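Local atomic coordinates of cellulose 1,4-beta-cellobiosidase (Thermobifida fusca, PDB entry 4JJJ), a protein that probably hydrolyses the beta-1,4 linkages of cellulose to release cellobiose, acting through the family 48 glycoside hydrolase domain that makes up this chain. Residues 52-57 with 226-231; 264-269 with 295-300; 470-475 with 487-492; 497-502 with 620-625. The protein carries 1 engineered substitution. All coordinates share one frame; numbering follows the deposited sequence.

Interaction 1: 52-57 with 226-231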
# COMPACT_ATOMS: atom_id res chain seq x y z
N ALA A 52 7.26 -1.43 3.54
CA ALA A 52 8.66 -1.31 4.00
C ALA A 52 9.54 -2.36 3.42
O ALA A 52 10.66 -2.08 3.01
CB ALA A 52 8.73 -1.29 5.48
N PHE A 53 9.01 -3.60 3.37
CA PHE A 53 9.82 -4.66 2.75
C PHE A 53 10.10 -4.45 1.27
O PHE A 53 11.23 -4.59 0.85
CB PHE A 53 9.20 -6.07 2.99
CG PHE A 53 9.57 -6.72 4.27
CD1 PHE A 53 10.77 -7.48 4.36
CD2 PHE A 53 8.74 -6.68 5.39
CE1 PHE A 53 11.09 -8.12 5.53
CE2 PHE A 53 9.15 -7.29 6.55
CZ PHE A 53 10.22 -8.06 6.61
N SER A 54 9.12 -3.87 0.54
CA SER A 54 9.37 -3.57 -0.87
C SER A 54 10.43 -2.53 -1.04
O SER A 54 11.24 -2.58 -1.96
CB SER A 54 8.08 -3.24 -1.60
OG SER A 54 7.47 -2.02 -1.21
N TYR A 55 10.47 -1.54 -0.13
CA TYR A 55 11.48 -0.53 -0.14
C TYR A 55 12.87 -1.06 0.29
O TYR A 55 13.88 -0.63 -0.22
CB TYR A 55 11.08 0.69 0.70
CG TYR A 55 10.25 1.68 -0.05
CD1 TYR A 55 10.85 2.72 -0.76
CD2 TYR A 55 8.85 1.61 -0.06
CE1 TYR A 55 10.08 3.63 -1.43
CE2 TYR A 55 8.06 2.53 -0.80
CZ TYR A 55 8.66 3.54 -1.45
OH TYR A 55 7.96 4.49 -2.14
N TYR A 56 12.88 -2.04 1.19
CA TYR A 56 14.11 -2.70 1.62
C TYR A 56 14.73 -3.40 0.43
O TYR A 56 15.91 -3.26 0.13
CB TYR A 56 13.80 -3.63 2.76
CG TYR A 56 14.94 -4.44 3.38
CD1 TYR A 56 16.29 -4.13 3.20
CD2 TYR A 56 14.60 -5.59 4.14
CE1 TYR A 56 17.28 -4.95 3.80
CE2 TYR A 56 15.57 -6.40 4.72
CZ TYR A 56 16.87 -6.06 4.47
OH TYR A 56 17.84 -6.97 4.98
N LEU A 57 13.90 -4.06 -0.36
CA LEU A 57 14.36 -4.69 -1.63
C LEU A 57 14.97 -3.60 -2.48
O LEU A 57 16.06 -3.76 -3.09
CB LEU A 57 13.27 -5.37 -2.37
CG LEU A 57 12.63 -6.53 -1.66
CD1 LEU A 57 11.47 -7.06 -2.47
CD2 LEU A 57 13.65 -7.69 -1.39
N ASP A 226 3.38 -5.31 -3.25
CA ASP A 226 3.88 -6.49 -3.96
C ASP A 226 4.22 -6.10 -5.41
O ASP A 226 5.21 -6.56 -5.90
CB ASP A 226 2.86 -7.68 -3.89
CG ASP A 226 2.87 -8.37 -2.59
OD1 ASP A 226 3.04 -7.74 -1.54
OD2 ASP A 226 2.56 -9.55 -2.55
N ALA A 227 3.53 -5.15 -6.00
CA ALA A 227 3.86 -4.71 -7.36
C ALA A 227 5.19 -3.99 -7.31
O ALA A 227 6.03 -4.09 -8.21
CB ALA A 227 2.76 -3.79 -7.93
N ARG A 228 5.41 -3.13 -6.29
CA ARG A 228 6.73 -2.47 -6.16
C ARG A 228 7.87 -3.51 -6.05
O ARG A 228 8.91 -3.32 -6.60
CB ARG A 228 6.75 -1.61 -4.90
CG ARG A 228 7.96 -0.73 -4.78
CD ARG A 228 7.95 0.18 -3.58
NE ARG A 228 6.80 1.15 -3.57
CZ ARG A 228 5.73 1.06 -2.76
NH1 ARG A 228 5.56 0.09 -1.89
NH2 ARG A 228 4.83 2.00 -2.81
N ALA A 229 7.72 -4.58 -5.30
CA ALA A 229 8.72 -5.65 -5.16
C ALA A 229 9.04 -6.26 -6.55
O ALA A 229 10.19 -6.47 -6.90
CB ALA A 229 8.21 -6.67 -4.24
N VAL A 230 8.05 -6.47 -7.40
CA VAL A 230 8.28 -6.89 -8.76
C VAL A 230 9.01 -5.85 -9.58
O VAL A 230 9.98 -6.17 -10.22
CB VAL A 230 6.93 -7.23 -9.48
CG1 VAL A 230 7.13 -7.53 -10.99
CG2 VAL A 230 6.21 -8.40 -8.78
N GLN A 231 8.62 -4.60 -9.51
CA GLN A 231 9.31 -3.54 -10.15
C GLN A 231 10.80 -3.46 -9.75
O GLN A 231 11.66 -3.27 -10.59
CB GLN A 231 8.60 -2.21 -9.77
CG GLN A 231 9.27 -0.99 -10.21
CD GLN A 231 8.69 0.26 -9.58
OE1 GLN A 231 7.86 0.17 -8.71
NE2 GLN A 231 9.12 1.45 -10.07
O HOH W 1 6.42 3.91 -4.37

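Interaction 2: 264-269 with 295-300. With BGC (beta-D-glucopyranose), chain D; BGC (beta-D-glucopyranose), chain B; BGC (beta-D-glucopyranose), chain C.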
# COMPACT_ATOMS: atom_id res chain seq x y z
N ARG A 264 -2.14 -11.40 -9.29
CA ARG A 264 -3.39 -11.33 -10.08
C ARG A 264 -4.68 -11.35 -9.28
O ARG A 264 -5.68 -10.90 -9.77
CB ARG A 264 -3.45 -12.43 -11.18
CG ARG A 264 -2.29 -12.38 -12.19
CD ARG A 264 -2.36 -13.43 -13.28
NE ARG A 264 -2.19 -14.72 -12.69
CZ ARG A 264 -2.65 -15.90 -13.21
NH1 ARG A 264 -3.47 -15.93 -14.23
NH2 ARG A 264 -2.32 -17.01 -12.58
N TYR A 265 -4.69 -11.90 -8.10
CA TYR A 265 -5.91 -11.84 -7.24
C TYR A 265 -6.38 -10.40 -7.08
O TYR A 265 -7.60 -10.15 -6.98
CB TYR A 265 -5.65 -12.46 -5.84
CG TYR A 265 -5.99 -13.89 -5.83
CD1 TYR A 265 -7.32 -14.32 -5.84
CD2 TYR A 265 -4.99 -14.82 -5.81
CE1 TYR A 265 -7.65 -15.67 -5.82
CE2 TYR A 265 -5.27 -16.18 -5.84
CZ TYR A 265 -6.61 -16.62 -5.79
OH TYR A 265 -6.96 -17.98 -5.86
N ALA A 266 -5.48 -9.38 -7.08
CA ALA A 266 -5.87 -7.99 -6.99
C ALA A 266 -6.68 -7.48 -8.20
O ALA A 266 -7.27 -6.43 -8.11
CB ALA A 266 -4.62 -7.12 -6.77
N MET A 267 -6.66 -8.26 -9.30
CA MET A 267 -7.29 -7.89 -10.55
C MET A 267 -8.76 -8.23 -10.63
O MET A 267 -9.41 -7.93 -11.66
CB MET A 267 -6.55 -8.54 -11.69
CG MET A 267 -5.14 -8.03 -11.92
SD MET A 267 -4.47 -8.83 -13.38
CE MET A 267 -2.77 -8.40 -13.30
N PHE A 268 -9.26 -8.88 -9.57
CA PHE A 268 -10.64 -9.45 -9.56
C PHE A 268 -11.56 -8.70 -8.64
O PHE A 268 -11.16 -8.29 -7.55
CB PHE A 268 -10.61 -10.94 -9.28
CG PHE A 268 -10.07 -11.69 -10.39
CD1 PHE A 268 -8.69 -11.75 -10.56
CD2 PHE A 268 -10.87 -12.28 -11.36
CE1 PHE A 268 -8.13 -12.40 -11.65
CE2 PHE A 268 -10.32 -12.94 -12.44
CZ PHE A 268 -8.94 -13.01 -12.60
N ASP A 269 -12.84 -8.65 -9.00
CA ASP A 269 -13.87 -8.15 -8.08
C ASP A 269 -13.78 -8.91 -6.73
O ASP A 269 -13.46 -10.10 -6.71
CB ASP A 269 -15.25 -8.39 -8.72
CG ASP A 269 -16.38 -7.87 -7.86
OD1 ASP A 269 -16.66 -6.65 -7.94
OD2 ASP A 269 -16.97 -8.70 -7.14
N TYR A 295 -8.70 -6.15 -14.10
CA TYR A 295 -7.35 -6.00 -14.65
C TYR A 295 -6.63 -4.78 -14.16
O TYR A 295 -5.60 -4.39 -14.77
CB TYR A 295 -7.37 -6.05 -16.18
CG TYR A 295 -7.75 -7.41 -16.72
CD1 TYR A 295 -6.91 -8.50 -16.61
CD2 TYR A 295 -8.97 -7.55 -17.36
CE1 TYR A 295 -7.28 -9.72 -17.18
CE2 TYR A 295 -9.37 -8.74 -17.88
CZ TYR A 295 -8.51 -9.79 -17.86
OH TYR A 295 -8.83 -11.07 -18.40
N LEU A 296 -7.01 -4.25 -13.01
CA LEU A 296 -6.28 -3.19 -12.34
C LEU A 296 -5.68 -3.68 -11.05
O LEU A 296 -6.09 -4.76 -10.55
CB LEU A 296 -7.22 -2.01 -12.06
CG LEU A 296 -7.79 -1.35 -13.28
CD1 LEU A 296 -8.78 -0.27 -12.87
CD2 LEU A 296 -6.77 -0.76 -14.23
N LEU A 297 -4.69 -2.97 -10.49
CA LEU A 297 -4.15 -3.28 -9.14
C LEU A 297 -5.10 -2.67 -8.11
O LEU A 297 -5.00 -1.46 -7.84
CB LEU A 297 -2.73 -2.83 -8.94
CG LEU A 297 -1.74 -3.67 -9.73
CD1 LEU A 297 -0.42 -2.98 -9.80
CD2 LEU A 297 -1.45 -4.96 -8.87
N SER A 298 -6.06 -3.47 -7.63
CA SER A 298 -6.96 -3.01 -6.65
C SER A 298 -6.34 -2.85 -5.24
O SER A 298 -5.16 -3.09 -5.06
CB SER A 298 -8.19 -3.84 -6.60
OG SER A 298 -7.88 -5.08 -5.95
N TRP A 299 -7.17 -2.35 -4.32
CA TRP A 299 -6.66 -1.99 -3.01
C TRP A 299 -6.19 -3.16 -2.24
O TRP A 299 -5.32 -3.05 -1.39
CB TRP A 299 -7.77 -1.31 -2.23
CG TRP A 299 -7.36 -0.53 -1.00
CD1 TRP A 299 -7.41 -0.93 0.29
CD2 TRP A 299 -6.93 0.82 -0.98
NE1 TRP A 299 -7.07 0.10 1.13
CE2 TRP A 299 -6.78 1.20 0.36
CE3 TRP A 299 -6.75 1.76 -1.97
CZ2 TRP A 299 -6.39 2.51 0.71
CZ3 TRP A 299 -6.30 3.02 -1.64
CH2 TRP A 299 -6.11 3.39 -0.31
N TYR A 300 -6.70 -4.35 -2.49
CA TYR A 300 -6.27 -5.55 -1.73
C TYR A 300 -6.77 -6.84 -2.40
O TYR A 300 -7.62 -6.87 -3.24
CB TYR A 300 -6.70 -5.55 -0.21
CG TYR A 300 -8.23 -5.57 -0.03
CD1 TYR A 300 -8.94 -6.76 0.15
CD2 TYR A 300 -8.97 -4.34 -0.06
CE1 TYR A 300 -10.33 -6.77 0.29
CE2 TYR A 300 -10.37 -4.37 0.12
CZ TYR A 300 -10.98 -5.56 0.37
OH TYR A 300 -12.38 -5.60 0.53
C2 BGC D . -4.35 0.23 3.49
C3 BGC D . -5.37 -0.58 4.30
C4 BGC D . -5.39 -1.98 3.78
C5 BGC D . -4.05 -2.66 3.76
C6 BGC D . -4.06 -4.08 3.20
C1 BGC D . -3.07 -0.57 3.44
O1 BGC D . -2.12 0.12 2.61
O2 BGC D . -4.12 1.55 4.02
O3 BGC D . -6.66 0.05 4.07
O4 BGC D . -6.15 -2.68 4.83
O5 BGC D . -3.19 -1.87 2.92
O6 BGC D . -4.64 -4.04 1.87
C2 BGC B . -7.30 -4.75 5.48
C3 BGC B . -8.37 -5.68 5.04
C4 BGC B . -9.67 -4.96 4.65
C5 BGC B . -9.26 -3.83 3.67
C6 BGC B . -10.52 -3.11 3.22
C1 BGC B . -7.09 -3.68 4.42
O2 BGC B . -6.11 -5.44 5.76
O3 BGC B . -8.53 -6.59 6.06
O4 BGC B . -10.55 -5.84 3.90
O5 BGC B . -8.28 -2.94 4.21
O6 BGC B . -10.93 -2.25 4.30
C2 BGC C . -12.52 -7.10 3.66
C3 BGC C . -13.42 -8.12 4.32
C4 BGC C . -12.65 -9.27 4.93
C5 BGC C . -11.51 -8.79 5.78
C6 BGC C . -10.57 -9.83 6.27
C1 BGC C . -11.41 -6.69 4.66
O2 BGC C . -13.22 -5.96 3.17
O3 BGC C . -14.39 -8.62 3.36
O4 BGC C . -13.62 -9.98 5.78
O5 BGC C . -10.68 -7.84 5.04
O6 BGC C . -9.60 -9.30 7.15

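Interaction 3: 470-475 with 487-492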
# COMPACT_ATOMS: atom_id res chain seq x y z
N GLU A 470 -7.37 18.85 -3.44
CA GLU A 470 -8.82 18.92 -3.39
C GLU A 470 -9.39 18.71 -4.80
O GLU A 470 -9.03 19.45 -5.76
CB GLU A 470 -9.32 20.28 -2.90
CG GLU A 470 -10.86 20.34 -2.74
CD GLU A 470 -11.48 19.62 -1.56
OE1 GLU A 470 -10.73 19.21 -0.68
OE2 GLU A 470 -12.72 19.45 -1.53
N TRP A 471 -10.20 17.67 -4.94
CA TRP A 471 -10.72 17.23 -6.21
C TRP A 471 -12.21 17.70 -6.35
O TRP A 471 -12.94 17.84 -5.38
CB TRP A 471 -10.76 15.70 -6.20
CG TRP A 471 -9.39 15.12 -6.21
CD1 TRP A 471 -8.62 14.73 -5.15
CD2 TRP A 471 -8.54 15.01 -7.40
NE1 TRP A 471 -7.31 14.37 -5.58
CE2 TRP A 471 -7.26 14.52 -6.95
CE3 TRP A 471 -8.75 15.23 -8.74
CZ2 TRP A 471 -6.21 14.33 -7.82
CZ3 TRP A 471 -7.72 14.96 -9.60
CH2 TRP A 471 -6.48 14.59 -9.16
N SER A 472 -12.61 17.90 -7.59
CA SER A 472 -13.94 18.22 -7.90
C SER A 472 -14.29 17.69 -9.28
O SER A 472 -13.44 17.55 -10.13
CB SER A 472 -14.22 19.71 -7.75
OG SER A 472 -13.42 20.47 -8.60
N GLY A 473 -15.60 17.54 -9.53
CA GLY A 473 -15.97 17.08 -10.84
C GLY A 473 -15.73 15.61 -11.15
O GLY A 473 -15.58 14.77 -10.21
N GLN A 474 -15.72 15.23 -12.42
CA GLN A 474 -15.51 13.85 -12.79
C GLN A 474 -14.96 13.79 -14.18
O GLN A 474 -15.21 14.72 -15.02
CB GLN A 474 -16.82 13.07 -12.74
CG GLN A 474 -17.87 13.55 -13.68
CD GLN A 474 -19.13 12.62 -13.69
OE1 GLN A 474 -19.35 11.90 -12.74
NE2 GLN A 474 -19.84 12.55 -14.81
N PRO A 475 -14.21 12.76 -14.48
CA PRO A 475 -13.81 12.55 -15.86
C PRO A 475 -14.99 12.31 -16.75
O PRO A 475 -16.05 11.81 -16.25
CB PRO A 475 -12.91 11.26 -15.81
CG PRO A 475 -13.37 10.53 -14.62
CD PRO A 475 -13.90 11.55 -13.62
N ASN A 487 -14.09 18.92 -17.18
CA ASN A 487 -14.89 19.00 -15.98
C ASN A 487 -14.43 18.17 -14.73
O ASN A 487 -15.22 17.90 -13.82
CB ASN A 487 -16.33 18.76 -16.29
CG ASN A 487 -16.86 19.84 -17.28
OD1 ASN A 487 -16.73 21.03 -17.05
ND2 ASN A 487 -17.35 19.42 -18.39
N LEU A 488 -13.18 17.72 -14.81
CA LEU A 488 -12.50 17.09 -13.69
C LEU A 488 -11.34 17.96 -13.24
O LEU A 488 -10.50 18.37 -14.06
CB LEU A 488 -11.93 15.79 -14.18
CG LEU A 488 -11.11 15.03 -13.08
CD1 LEU A 488 -11.88 14.72 -11.83
CD2 LEU A 488 -10.57 13.78 -13.82
N HIS A 489 -11.37 18.36 -11.98
CA HIS A 489 -10.47 19.35 -11.47
C HIS A 489 -9.72 18.98 -10.21
O HIS A 489 -10.23 18.31 -9.40
CB HIS A 489 -11.27 20.66 -11.10
CG HIS A 489 -12.11 21.17 -12.19
ND1 HIS A 489 -11.61 22.05 -13.11
CD2 HIS A 489 -13.41 20.97 -12.49
CE1 HIS A 489 -12.57 22.36 -13.96
NE2 HIS A 489 -13.68 21.75 -13.58
N VAL A 490 -8.51 19.48 -10.09
CA VAL A 490 -7.78 19.37 -8.87
C VAL A 490 -7.11 20.73 -8.56
O VAL A 490 -6.54 21.43 -9.46
CB VAL A 490 -6.71 18.24 -8.97
CG1 VAL A 490 -5.61 18.55 -9.98
CG2 VAL A 490 -6.01 18.08 -7.64
N GLN A 491 -7.04 21.04 -7.25
CA GLN A 491 -6.28 22.19 -6.76
C GLN A 491 -5.41 21.70 -5.55
O GLN A 491 -5.82 20.78 -4.79
CB GLN A 491 -7.18 23.44 -6.48
CG GLN A 491 -8.18 23.18 -5.43
CD GLN A 491 -9.06 24.39 -5.14
OE1 GLN A 491 -8.58 25.51 -5.13
NE2 GLN A 491 -10.25 24.08 -4.68
N VAL A 492 -4.22 22.28 -5.49
CA VAL A 492 -3.29 22.02 -4.41
C VAL A 492 -3.68 23.00 -3.29
O VAL A 492 -3.66 24.23 -3.53
CB VAL A 492 -1.83 22.23 -4.84
CG1 VAL A 492 -0.87 21.99 -3.67
CG2 VAL A 492 -1.55 21.29 -6.03
O HOH W 2 -10.87 20.97 -7.27
O HOH W 3 -14.50 16.04 -17.54

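Interaction 4: 497-502 with 620-625. With BGC (beta-D-glucopyranose), chain E; GLC (alpha-D-glucopyranose), chain F; BGC (beta-D-glucopyranose), chain G.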
# COMPACT_ATOMS: atom_id res chain seq x y z
N GLN A 497 7.39 19.79 3.32
CA GLN A 497 8.75 19.37 3.05
C GLN A 497 8.94 17.80 3.19
O GLN A 497 9.98 17.30 3.59
CB GLN A 497 9.71 20.09 4.01
CG GLN A 497 9.75 21.60 3.74
CD GLN A 497 10.92 22.23 4.44
OE1 GLN A 497 11.16 21.97 5.61
NE2 GLN A 497 11.64 23.09 3.74
N ASP A 498 7.88 17.09 2.89
CA ASP A 498 7.89 15.63 3.06
C ASP A 498 9.01 15.07 2.18
O ASP A 498 8.94 15.17 1.00
CB ASP A 498 6.53 15.09 2.71
CG ASP A 498 6.40 13.66 2.86
OD1 ASP A 498 7.31 12.90 2.47
OD2 ASP A 498 5.29 13.17 3.29
N VAL A 499 9.95 14.43 2.84
CA VAL A 499 11.20 14.08 2.12
C VAL A 499 10.96 12.88 1.19
O VAL A 499 11.67 12.73 0.20
CB VAL A 499 12.41 13.89 3.03
CG1 VAL A 499 12.68 15.21 3.79
CG2 VAL A 499 12.21 12.72 4.00
N GLY A 500 10.02 12.02 1.57
CA GLY A 500 9.68 10.83 0.77
C GLY A 500 9.03 11.28 -0.53
O GLY A 500 9.37 10.84 -1.65
N VAL A 501 8.05 12.17 -0.40
CA VAL A 501 7.33 12.70 -1.54
C VAL A 501 8.33 13.47 -2.43
O VAL A 501 8.29 13.37 -3.62
CB VAL A 501 6.19 13.65 -1.07
CG1 VAL A 501 5.65 14.44 -2.27
CG2 VAL A 501 5.15 12.85 -0.37
N THR A 502 9.19 14.22 -1.80
CA THR A 502 10.22 14.99 -2.49
C THR A 502 11.07 14.07 -3.36
O THR A 502 11.31 14.36 -4.51
CB THR A 502 11.04 15.86 -1.53
OG1 THR A 502 10.14 16.78 -0.87
CG2 THR A 502 12.15 16.62 -2.26
N PHE A 620 11.01 4.67 7.16
CA PHE A 620 11.88 3.76 6.34
C PHE A 620 11.75 3.97 4.83
O PHE A 620 12.72 4.16 4.10
CB PHE A 620 11.66 2.33 6.72
CG PHE A 620 12.59 1.36 6.02
CD1 PHE A 620 13.94 1.24 6.43
CD2 PHE A 620 12.21 0.59 4.93
CE1 PHE A 620 14.83 0.38 5.81
CE2 PHE A 620 13.11 -0.25 4.30
CZ PHE A 620 14.42 -0.37 4.73
N TRP A 621 10.52 3.95 4.37
CA TRP A 621 10.24 4.06 2.95
C TRP A 621 10.78 5.38 2.46
O TRP A 621 11.29 5.45 1.37
CB TRP A 621 8.80 3.86 2.66
CG TRP A 621 7.80 4.98 2.94
CD1 TRP A 621 6.94 5.07 3.96
CD2 TRP A 621 7.56 6.21 2.16
NE1 TRP A 621 6.18 6.18 3.88
CE2 TRP A 621 6.51 6.89 2.76
CE3 TRP A 621 8.08 6.70 0.95
CZ2 TRP A 621 5.99 8.05 2.25
CZ3 TRP A 621 7.57 7.83 0.44
CH2 TRP A 621 6.52 8.52 1.09
N ALA A 622 10.64 6.45 3.20
CA ALA A 622 11.03 7.78 2.75
C ALA A 622 12.56 7.85 2.65
O ALA A 622 13.13 8.49 1.77
CB ALA A 622 10.48 8.86 3.68
N GLN A 623 13.24 7.31 3.69
CA GLN A 623 14.69 7.33 3.69
C GLN A 623 15.24 6.52 2.53
O GLN A 623 16.24 6.91 1.92
CB GLN A 623 15.24 6.86 5.04
CG GLN A 623 14.77 7.73 6.24
CD GLN A 623 15.17 9.20 6.04
OE1 GLN A 623 16.35 9.51 5.82
NE2 GLN A 623 14.23 10.09 6.11
N VAL A 624 14.62 5.39 2.21
CA VAL A 624 15.00 4.61 1.01
C VAL A 624 14.69 5.41 -0.23
O VAL A 624 15.48 5.53 -1.15
CB VAL A 624 14.32 3.23 1.02
CG1 VAL A 624 14.57 2.56 -0.30
CG2 VAL A 624 14.78 2.36 2.18
N GLU A 625 13.53 6.07 -0.29
CA GLU A 625 13.12 6.85 -1.46
C GLU A 625 14.21 7.83 -1.79
O GLU A 625 14.69 7.97 -2.91
CB GLU A 625 11.76 7.55 -1.19
CG GLU A 625 11.11 8.00 -2.45
CD GLU A 625 10.11 6.99 -2.97
OE1 GLU A 625 10.34 6.39 -4.00
OE2 GLU A 625 9.06 6.73 -2.33
C2 BGC E . 0.26 11.92 4.56
C3 BGC E . 0.30 10.43 4.89
C4 BGC E . 1.74 9.88 4.73
C5 BGC E . 2.84 10.74 5.38
C6 BGC E . 4.25 10.36 4.92
C1 BGC E . 1.36 12.67 5.29
O1 BGC E . 1.27 14.06 4.85
O2 BGC E . -1.08 12.35 4.98
O3 BGC E . -0.59 9.70 4.05
O4 BGC E . 1.87 8.57 5.28
O5 BGC E . 2.67 12.11 5.03
O6 BGC E . 4.47 10.59 3.56
C1 GLC F . 1.63 12.67 5.66
C2 GLC F . 0.46 12.03 5.03
C3 GLC F . 0.48 10.50 5.30
C4 GLC F . 1.80 9.88 4.83
C5 GLC F . 2.92 10.70 5.47
C6 GLC F . 4.31 10.33 5.06
O1 GLC F . 1.42 12.42 6.99
O2 GLC F . -0.78 12.52 5.71
O3 GLC F . -0.65 9.86 4.73
O4 GLC F . 1.91 8.53 5.33
O5 GLC F . 2.79 12.08 5.12
O6 GLC F . 4.45 10.58 3.71
C2 BGC G . 2.46 6.30 5.00
C3 BGC G . 2.55 5.12 4.03
C4 BGC G . 1.22 4.99 3.24
C5 BGC G . 0.74 6.34 2.65
C6 BGC G . -0.64 6.20 2.05
C1 BGC G . 2.03 7.58 4.30
O2 BGC G . 3.74 6.54 5.57
O3 BGC G . 2.85 3.94 4.82
O4 BGC G . 1.42 4.01 2.19
O5 BGC G . 0.75 7.31 3.71
O6 BGC G . -1.57 5.74 3.00

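Interaction 1: 52-57 with 226-231
Arg228 and Ser54 share the one direct hydrogen bond of this contact: Arg228 NH1 donates to Ser54 OG at 2.9 Å with an angle of 167°, and the oxygen lies at the edge of the guanidinium group, in its plane. With chi1 at 68°, Ser54 OG sits between its own backbone N and carbonyl carbon, where it also bonds to Glu51 O. A second, indirect link runs through a water that accepts from Arg228 NE at 2.9 Å and donates to Tyr55 OH at 2.8 Å; the same phenol oxygen is bonded to Glu625.

The supporting helices run side by side in the same direction, 7° apart with axes 8.5 Å from each other, as expected of neighbouring helices in one layer of an (alpha/alpha)6 barrel. The side chain of Arg228 comes within about 4 Å of those of Glu51, the predicted proton donor, and of the engineered Asn224.

The Tyr55 ring and the guanidinium overlap with their planes 32° apart. Tyr55 CE2 lies over the centre of the guanidinium, while Arg228 CD makes a CH-pi contact 4.0 Å from the centroid of the Tyr55 ring. Trp420 adds a cation-pi contact to the arginine.

Apolar packing adds Leu57 CD1 against Ala229 CB, 3.7 Å apart.

Interaction 2: 264-269 with 295-300
Ala266 O is gripped twice by Ser298. The hydroxyl makes the shorter bond, Ser298 OG to Ala266 O at 2.6 Å, and approaches in the carbonyl plane on a lone pair; the amide, Ser298 N to Ala266 O at 3.2 Å, comes from 44° above that plane. A chi1 of 75° swings the hydroxyl back between its own N and carbonyl carbon, which lets one residue present both donors to one oxygen. Ser319 OG is a further partner of this hydroxyl.

One residue along, Tyr295 N donates to Met267 O at 3.1 Å, again on a lone pair. Between these bonds, Met267 CA points a C-H at Leu296 O, 3.4 Å away. Met267 reaches on with an extended chain to a Met-aromatic contact, SD lying 5.3 Å from the Tyr295 ring centroid in an oblique approach, the two side chains crossing at about a right angle.

Beyond Ser298 the loop turns to the substrate. Trp299 NE1 donates almost straight to O3 of the chain D glucose at 3.0 Å; Tyr300 OH accepts from O2 of the chain C glucose at 2.8 Å, and O4 of the chain B glucose between them lies over the tyrosine ring face. Such aromatic residues lining successive sugar subsites are characteristic of a processive cellulase's substrate tunnel.

Interaction 3: 470-475 with 487-492
A two-stranded antiparallel ribbon, formed by strands 465-473 and 488-496, contains this contact and illustrates how a small sheet acquires two unlike faces. Glu470 with Gln491 and Ser472 with His489 are its hydrogen-bonded pairs, and each is closed by two backbone bonds; Glu470 N to Gln491 O, at 2.8 Å, is the shortest. Trp471 with Val490 and Gly473 with Leu488 are the non-hydrogen-bonded pairs. Past the last of them, Gln474 N still bonds to Asn487 O at 3.1 Å.

On the buried face, Val490 lies alongside Trp471 and lays its CB over the six-membered ring, 3.6 Å from the centroid and 18° off the normal, a CH-pi contact. The indole NE1 is used by Asn412 O, and Trp447 of helix 435-450 touches the valine.

Leu488 is buried separately, at the end of the ribbon. Its chi1 of 177° sets CG beside its own carbonyl carbon and carries the branch over the 473-475 backbone, with CD1 3.7 Å from Ser472 O and CD2 4.0 Å from Pro475 CB. Gly473, at a positive phi of 74°, makes a CA-H...O contact, its CA 3.2 Å from Asn487 O; glycine fits because a CB would clash with that oxygen.

The other face is polar. Ser472 OG sits 3.3 Å from His489 CB, and a water joins that hydroxyl to Glu470 O. The chemistry implies a division of labour: backbone bonds set the pairing of the strands, the indole and Val490 make one face apolar and buried, and the Glu470, Ser472, His489 and Gln491 side chains occupy the other.

Interaction 4: 497-502 with 620-625
Gly500 and Ala622 bring two helices of the (alpha/alpha)6 domain together at the tight centre of this contact, their CA atoms 3.9 Å apart. Having no side chain, Gly500 lets its CA rest 3.6 Å from Ala622 CB and 3.7 Å from Trp621 CZ3. Glu625 closes the same spot from about one turn further on: its CG lies 3.4 Å from Gly500 O, while its carboxylate meets Tyr55 OH through OE2 and Lys507, in a salt bridge, through OE1. No hydrogen bond crosses between the two segments, so the fit here is one of shape.

Packing thins toward Val499. Its CG2 touches Gln623 NE2 at 3.9 Å and Ala622 CB only at a longer distance, the side chains of Val499 and Gln623 crossing at a slant. The amide of Gln623 is occupied by Ile541 O and Gln9.

On the remaining side few protein atoms meet across the segments, and sugar fills the place. Asp498 is the N-cap of helix 499-516: OD1 accepts from Val501 N at 174°, from above the carboxylate plane, and weakly from Gly500 N. Asp498 OD2 lies 2.7 Å from O6 of the chain E glucose, the beta form of a sugar also modelled as the alpha anomer of chain F. Trp621 lies between the two regimes. Its chi1 of 77° places CZ3 against the glycine, while CZ2 comes 3.2 Å from the same O6 of chain E and Trp621 NE1 donates to O2 of the chain G glucose at 3.0 Å, in the plane of the ring.

Interactions 1 and 4 are neighbours, their centres about 15 Å apart, and they meet through a probable hydrogen bond of 2.5 Å between Tyr55 OH and Glu625 OE2. Interaction 2 also touches interaction 1, where Leu297 CD1 packs 3.8 Å from Ala227 CB. Interactions 2 and 4 lie on opposite sides of the chain's centre, about 27 Å between centres, and each holds bound glucose; interaction 1, close to the predicted proton donor Glu51 and the engineered Asn224, adjoins both. Interaction 3 stands apart, about 31 Å from interaction 1 between centres and touching none of the others, yet its strand 488-496 leads along the chain into helix 499-516 of interaction 4.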